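Local coordinates for protein glucose-6-phosphate 1-dehydrogenase (Mycobacterium avium, PDB 4LGV) that probably catalyses the oxidation of glucose 6-phosphate to 6-phosphogluconolactone, the first step of the oxidative pentose phosphate pathway, and assembles from four copies of the chain, at residues E266-A271 against N277-E282; E282-M287 against E434-E439. All blocks are in the same frame, centred on the assembly; numbering follows the deposited sequence.

Helix 273-284 carries both contacts, and their centres lie about 12 Å apart on the same side of the chain's centre. Contact 1 closes first along the chain: the loop that follows helix 246-264 folds back on the helix it leads into. Contact 2 follows near the end of that helix and joins it to the start of helix 434-449, 147 residues further on. Glu282 belongs to both, and the two also meet directly, Ala281 CB lying 3.5 Å from Asp435 OD2. All four segments belong to the C-terminal domain of glucose-6-phosphate dehydrogenases. Because both contacts touch the third subunit, helix 273-284 links packing within the chain to the assembly of the enzyme.

Contact 1: E266-A271 against N277-E282; sequences EPPVGA and NDKKAE
The pyrrolidine ring of Pro268 turns one face to Lys279, whose CG sits over it, 3.6 Å from Pro268 CA and 3.9 Å from Pro268 CG. Pro268 also touches Gln204 and Phe208 of helix 200-209. The other flat group, the Glu282 carboxylate, is met from above its plane: Lys279 NZ stands 39° out of it and forms, within the helix, a salt bridge of 3.2 Å to Glu282 OE1.

The lysine chain reaches from ring to carboxylate by bending twice, at chi2 (-73°) and chi3 (113°). On the way its methylenes pass close to two loop carbonyl oxygens, with Lys279 CD 3.2 Å from Glu266 O and 3.6 Å from Pro267 O. No direct hydrogen bond joins the segments. Instead, a water bridges them: it accepts from Glu266 N at 2.9 Å and donates to Lys279 O at 2.7 Å and to Glu282 OE1. One water thus serves a loop amide, a helix carbonyl and a side-chain oxygen. The acid of Glu266 leads away from the helix to a salt bridge with Arg329.

Lys279 NZ also pairs with Glu282 OE2 of the third subunit, and Glu282 OE2 with Lys279 of that subunit. The reciprocal pairing brings the two Glu282 carboxylates close, and the lysines probably offset their like charges. Arg366 of the second subunit donates to Pro268 O. The loop joining helices 246-264 and 273-284 folds two successive prolines back on the helix that follows, with an i to i+3 lysine-glutamate pair drawn into an ionic cluster at a subunit interface.

Contact 2: E282-M287 against E434-E439; sequences EVFRAM and EDAIEE
Phe284 and Glu439 bring the two backbones closest, their CA atoms 6.0 Å apart. Segment 434-439 is helical, with Glu438 N bonded to Glu434 O, whereas 282-287 passes from helix into a type I turn from Phe284 to Met287, closed by a 3.0 Å bond from Met287 N to Phe284 O.

Where the backbones come nearest, the side chains meet through their first carbons, Phe284 CB to Glu439 CB at 3.6 Å. The phenyl ring then reaches along the other helix: Ala436 CB lies at its edge, near the plane, 3.9 Å from Phe284 CE2, and Met287 SD is likewise in plane at an edge. Arg285 meets Glu439 through aliphatic carbon, its CG 3.7 Å from Glu439 CD. A bend at chi3 (64°) turns its guanidinium aside, 43° from the carboxylate plane, and NE stays 4.7 Å from Glu439 OE2. Each charge is paired elsewhere, Arg285 with Asp275 of the third subunit and Glu439 with Arg442.

Phe284 also packs on Leu257 and Ala261, so the ring joins helices 273-284 and 434-449 to helix 246-264, while Ala286 shares a backbone hydrogen bond with Asp326, just beyond strand 318-323.

Contact 1: E266-A271 against N277-E282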
loop_
_atom_site.group_PDB
_atom_site.type_symbol
_atom_site.label_atom_id
_atom_site.label_comp_id
_atom_site.label_asym_id
_atom_site.label_seq_id
_atom_site.Cartn_x
_atom_site.Cartn_y
_atom_site.Cartn_z
ATOM N N GLU A 266 11.830 -10.810 7.516
ATOM C CA GLU A 266 11.091 -9.881 8.339
ATOM C C GLU A 266 12.038 -9.316 9.414
ATOM O O GLU A 266 13.010 -9.960 9.803
ATOM C CB GLU A 266 9.892 -10.567 9.009
ATOM C CG GLU A 266 8.936 -11.187 8.022
ATOM C CD GLU A 266 8.327 -10.192 7.053
ATOM O OE1 GLU A 266 7.928 -9.083 7.498
ATOM O OE2 GLU A 266 8.190 -10.513 5.849
ATOM N N PRO A 267 11.724 -8.123 9.924
ATOM C CA PRO A 267 12.570 -7.554 10.937
ATOM C C PRO A 267 12.548 -8.340 12.240
ATOM O O PRO A 267 11.501 -8.640 12.730
ATOM C CB PRO A 267 11.953 -6.147 11.173
ATOM C CG PRO A 267 10.578 -6.238 10.640
ATOM C CD PRO A 267 10.609 -7.228 9.537
ATOM N N PRO A 268 13.700 -8.635 12.823
ATOM C CA PRO A 268 13.748 -9.216 14.166
ATOM C C PRO A 268 13.048 -8.408 15.207
ATOM O O PRO A 268 13.057 -7.183 15.138
ATOM C CB PRO A 268 15.280 -9.230 14.506
ATOM C CG PRO A 268 15.965 -9.180 13.161
ATOM C CD PRO A 268 15.043 -8.382 12.265
ATOM N N VAL A 269 12.508 -9.093 16.241
ATOM C CA VAL A 269 11.884 -8.397 17.389
ATOM C C VAL A 269 12.826 -8.027 18.491
ATOM O O VAL A 269 12.418 -7.446 19.460
ATOM C CB VAL A 269 10.690 -9.166 17.980
ATOM C CG1 VAL A 269 9.628 -9.252 16.936
ATOM C CG2 VAL A 269 11.074 -10.556 18.443
ATOM N N GLY A 270 14.077 -8.433 18.369
ATOM C CA GLY A 270 15.113 -8.053 19.308
ATOM C C GLY A 270 16.460 -7.936 18.593
ATOM O O GLY A 270 16.599 -8.273 17.424
ATOM N N ALA A 271 17.465 -7.525 19.345
ATOM C CA ALA A 271 18.770 -7.249 18.818
ATOM C C ALA A 271 19.700 -8.446 18.916
ATOM O O ALA A 271 20.762 -8.420 18.365
ATOM C CB ALA A 271 19.373 -6.069 19.555
ATOM N N ASN A 277 18.542 -15.003 13.881
ATOM C CA ASN A 277 18.470 -16.334 13.337
ATOM C C ASN A 277 17.043 -16.926 13.273
ATOM O O ASN A 277 16.772 -17.652 12.355
ATOM C CB ASN A 277 19.425 -17.244 14.116
ATOM C CG ASN A 277 20.857 -17.006 13.728
ATOM O OD1 ASN A 277 21.149 -16.671 12.588
ATOM N ND2 ASN A 277 21.751 -17.175 14.661
ATOM N N ASP A 278 16.142 -16.545 14.192
ATOM C CA ASP A 278 14.740 -16.848 14.024
ATOM C C ASP A 278 14.235 -16.269 12.678
ATOM O O ASP A 278 13.518 -16.944 11.971
ATOM C CB ASP A 278 13.861 -16.265 15.142
ATOM C CG ASP A 278 14.014 -16.995 16.459
ATOM O OD1 ASP A 278 14.663 -18.059 16.512
ATOM O OD2 ASP A 278 13.564 -16.455 17.492
ATOM N N LYS A 279 14.631 -15.047 12.316
ATOM C CA LYS A 279 14.057 -14.454 11.128
ATOM C C LYS A 279 14.608 -15.103 9.850
ATOM O O LYS A 279 13.880 -15.281 8.884
ATOM C CB LYS A 279 14.315 -12.961 11.099
ATOM C CG LYS A 279 13.627 -12.201 12.221
ATOM C CD LYS A 279 12.136 -12.103 11.988
ATOM C CE LYS A 279 11.316 -12.871 12.978
ATOM N NZ LYS A 279 9.873 -12.716 12.569
ATOM N N LYS A 280 15.898 -15.446 9.874
ATOM C CA LYS A 280 16.500 -16.062 8.745
ATOM C C LYS A 280 15.830 -17.437 8.507
ATOM O O LYS A 280 15.526 -17.760 7.394
ATOM C CB LYS A 280 18.000 -16.223 8.953
ATOM C CG LYS A 280 18.843 -14.939 8.974
ATOM C CD LYS A 280 20.296 -15.399 8.826
ATOM C CE LYS A 280 21.363 -14.529 9.430
ATOM N NZ LYS A 280 22.412 -15.353 10.096
ATOM N N ALA A 281 15.658 -18.217 9.568
ATOM C CA ALA A 281 15.097 -19.529 9.445
ATOM C C ALA A 281 13.702 -19.446 8.824
ATOM O O ALA A 281 13.362 -20.245 7.980
ATOM C CB ALA A 281 15.032 -20.243 10.815
ATOM N N GLU A 282 12.901 -18.484 9.253
ATOM C CA GLU A 282 11.572 -18.311 8.659
ATOM C C GLU A 282 11.614 -18.166 7.141
ATOM O O GLU A 282 10.681 -18.570 6.487
ATOM C CB GLU A 282 10.884 -17.034 9.158
ATOM C CG GLU A 282 10.371 -17.134 10.531
ATOM C CD GLU A 282 9.609 -15.862 10.930
ATOM O OE1 GLU A 282 9.596 -14.770 10.168
ATOM O OE2 GLU A 282 9.045 -15.988 12.043
HETATM O O HOH W 1 11.816 -13.617 8.376
#

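Contact 2: E282-M287 against E434-E439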
loop_
_atom_site.group_PDB
_atom_site.type_symbol
_atom_site.label_atom_id
_atom_site.label_comp_id
_atom_site.label_asym_id
_atom_site.label_seq_id
_atom_site.Cartn_x
_atom_site.Cartn_y
_atom_site.Cartn_z
ATOM N N GLU A 282 12.901 -18.484 9.253
ATOM C CA GLU A 282 11.572 -18.311 8.659
ATOM C C GLU A 282 11.614 -18.166 7.141
ATOM O O GLU A 282 10.681 -18.570 6.487
ATOM C CB GLU A 282 10.884 -17.034 9.158
ATOM C CG GLU A 282 10.371 -17.134 10.531
ATOM C CD GLU A 282 9.609 -15.862 10.930
ATOM O OE1 GLU A 282 9.596 -14.770 10.168
ATOM O OE2 GLU A 282 9.045 -15.988 12.043
ATOM N N VAL A 283 12.626 -17.466 6.632
ATOM C CA VAL A 283 12.759 -17.283 5.204
ATOM C C VAL A 283 12.917 -18.644 4.559
ATOM O O VAL A 283 12.230 -18.974 3.618
ATOM C CB VAL A 283 13.970 -16.417 4.834
ATOM C CG1 VAL A 283 14.195 -16.411 3.322
ATOM C CG2 VAL A 283 13.779 -14.990 5.311
ATOM N N PHE A 284 13.871 -19.414 5.059
ATOM C CA PHE A 284 14.231 -20.687 4.425
ATOM C C PHE A 284 13.033 -21.642 4.467
ATOM O O PHE A 284 12.830 -22.440 3.531
ATOM C CB PHE A 284 15.462 -21.306 5.114
ATOM C CG PHE A 284 16.706 -20.485 5.019
ATOM C CD1 PHE A 284 17.065 -19.868 3.810
ATOM C CD2 PHE A 284 17.523 -20.327 6.120
ATOM C CE1 PHE A 284 18.218 -19.123 3.723
ATOM C CE2 PHE A 284 18.673 -19.557 6.033
ATOM C CZ PHE A 284 19.038 -18.964 4.822
ATOM N N ARG A 285 12.242 -21.561 5.529
ATOM C CA ARG A 285 11.071 -22.469 5.663
ATOM C C ARG A 285 9.995 -22.203 4.633
ATOM O O ARG A 285 9.147 -23.039 4.427
ATOM C CB ARG A 285 10.499 -22.416 7.071
ATOM C CG ARG A 285 11.490 -23.108 7.998
ATOM C CD ARG A 285 11.082 -23.147 9.437
ATOM N NE ARG A 285 9.866 -23.933 9.566
ATOM C CZ ARG A 285 9.038 -23.874 10.597
ATOM N NH1 ARG A 285 9.251 -23.027 11.587
ATOM N NH2 ARG A 285 7.968 -24.656 10.610
ATOM N N ALA A 286 10.035 -21.056 3.982
ATOM C CA ALA A 286 9.062 -20.709 2.974
ATOM C C ALA A 286 9.651 -20.890 1.591
ATOM O O ALA A 286 9.014 -20.504 0.588
ATOM C CB ALA A 286 8.597 -19.244 3.138
ATOM N N MET A 287 10.850 -21.441 1.514
ATOM C CA MET A 287 11.475 -21.704 0.217
ATOM C C MET A 287 11.322 -23.182 -0.164
ATOM O O MET A 287 11.692 -24.058 0.580
ATOM C CB MET A 287 12.984 -21.374 0.251
ATOM C CG MET A 287 13.303 -19.892 0.486
ATOM S SD MET A 287 15.045 -19.433 0.513
ATOM C CE MET A 287 15.509 -19.685 -1.215
ATOM N N GLU A 434 21.823 -24.095 13.627
ATOM C CA GLU A 434 21.496 -25.442 13.179
ATOM C C GLU A 434 20.246 -25.535 12.294
ATOM O O GLU A 434 20.238 -26.211 11.256
ATOM C CB GLU A 434 21.422 -26.297 14.448
ATOM C CG GLU A 434 20.615 -27.575 14.489
ATOM C CD GLU A 434 20.347 -28.045 15.977
ATOM O OE1 GLU A 434 19.176 -28.119 16.401
ATOM O OE2 GLU A 434 21.290 -28.336 16.756
ATOM N N ASP A 435 19.183 -24.873 12.708
ATOM C CA ASP A 435 17.922 -24.943 11.959
ATOM C C ASP A 435 18.126 -24.369 10.528
ATOM O O ASP A 435 17.656 -24.936 9.570
ATOM C CB ASP A 435 16.788 -24.247 12.715
ATOM C CG ASP A 435 17.112 -22.767 13.100
ATOM O OD1 ASP A 435 18.261 -22.260 12.990
ATOM O OD2 ASP A 435 16.199 -22.108 13.565
ATOM N N ALA A 436 18.881 -23.293 10.398
ATOM C CA ALA A 436 19.161 -22.730 9.073
ATOM C C ALA A 436 20.036 -23.662 8.231
ATOM O O ALA A 436 19.827 -23.848 7.036
ATOM C CB ALA A 436 19.836 -21.386 9.223
ATOM N N ILE A 437 21.011 -24.268 8.873
ATOM C CA ILE A 437 21.853 -25.207 8.184
ATOM C C ILE A 437 20.985 -26.312 7.546
ATOM O O ILE A 437 21.132 -26.620 6.366
ATOM C CB ILE A 437 22.930 -25.757 9.151
ATOM C CG1 ILE A 437 23.827 -24.610 9.693
ATOM C CG2 ILE A 437 23.565 -27.031 8.588
ATOM C CD1 ILE A 437 25.199 -24.503 9.111
ATOM N N GLU A 438 20.094 -26.896 8.328
ATOM C CA GLU A 438 19.277 -28.010 7.854
ATOM C C GLU A 438 18.293 -27.589 6.777
ATOM O O GLU A 438 18.130 -28.280 5.808
ATOM C CB GLU A 438 18.599 -28.698 9.026
ATOM C CG GLU A 438 19.662 -29.333 9.898
ATOM C CD GLU A 438 19.151 -30.326 10.942
ATOM O OE1 GLU A 438 18.006 -30.820 10.810
ATOM O OE2 GLU A 438 19.965 -30.641 11.869
ATOM N N GLU A 439 17.710 -26.421 6.894
ATOM C CA GLU A 439 16.851 -25.932 5.842
ATOM C C GLU A 439 17.612 -25.666 4.560
ATOM O O GLU A 439 17.112 -25.951 3.490
ATOM C CB GLU A 439 16.153 -24.620 6.241
ATOM C CG GLU A 439 15.083 -24.751 7.318
ATOM C CD GLU A 439 13.948 -25.675 6.956
ATOM O OE1 GLU A 439 13.491 -25.713 5.791
ATOM O OE2 GLU A 439 13.521 -26.411 7.850
#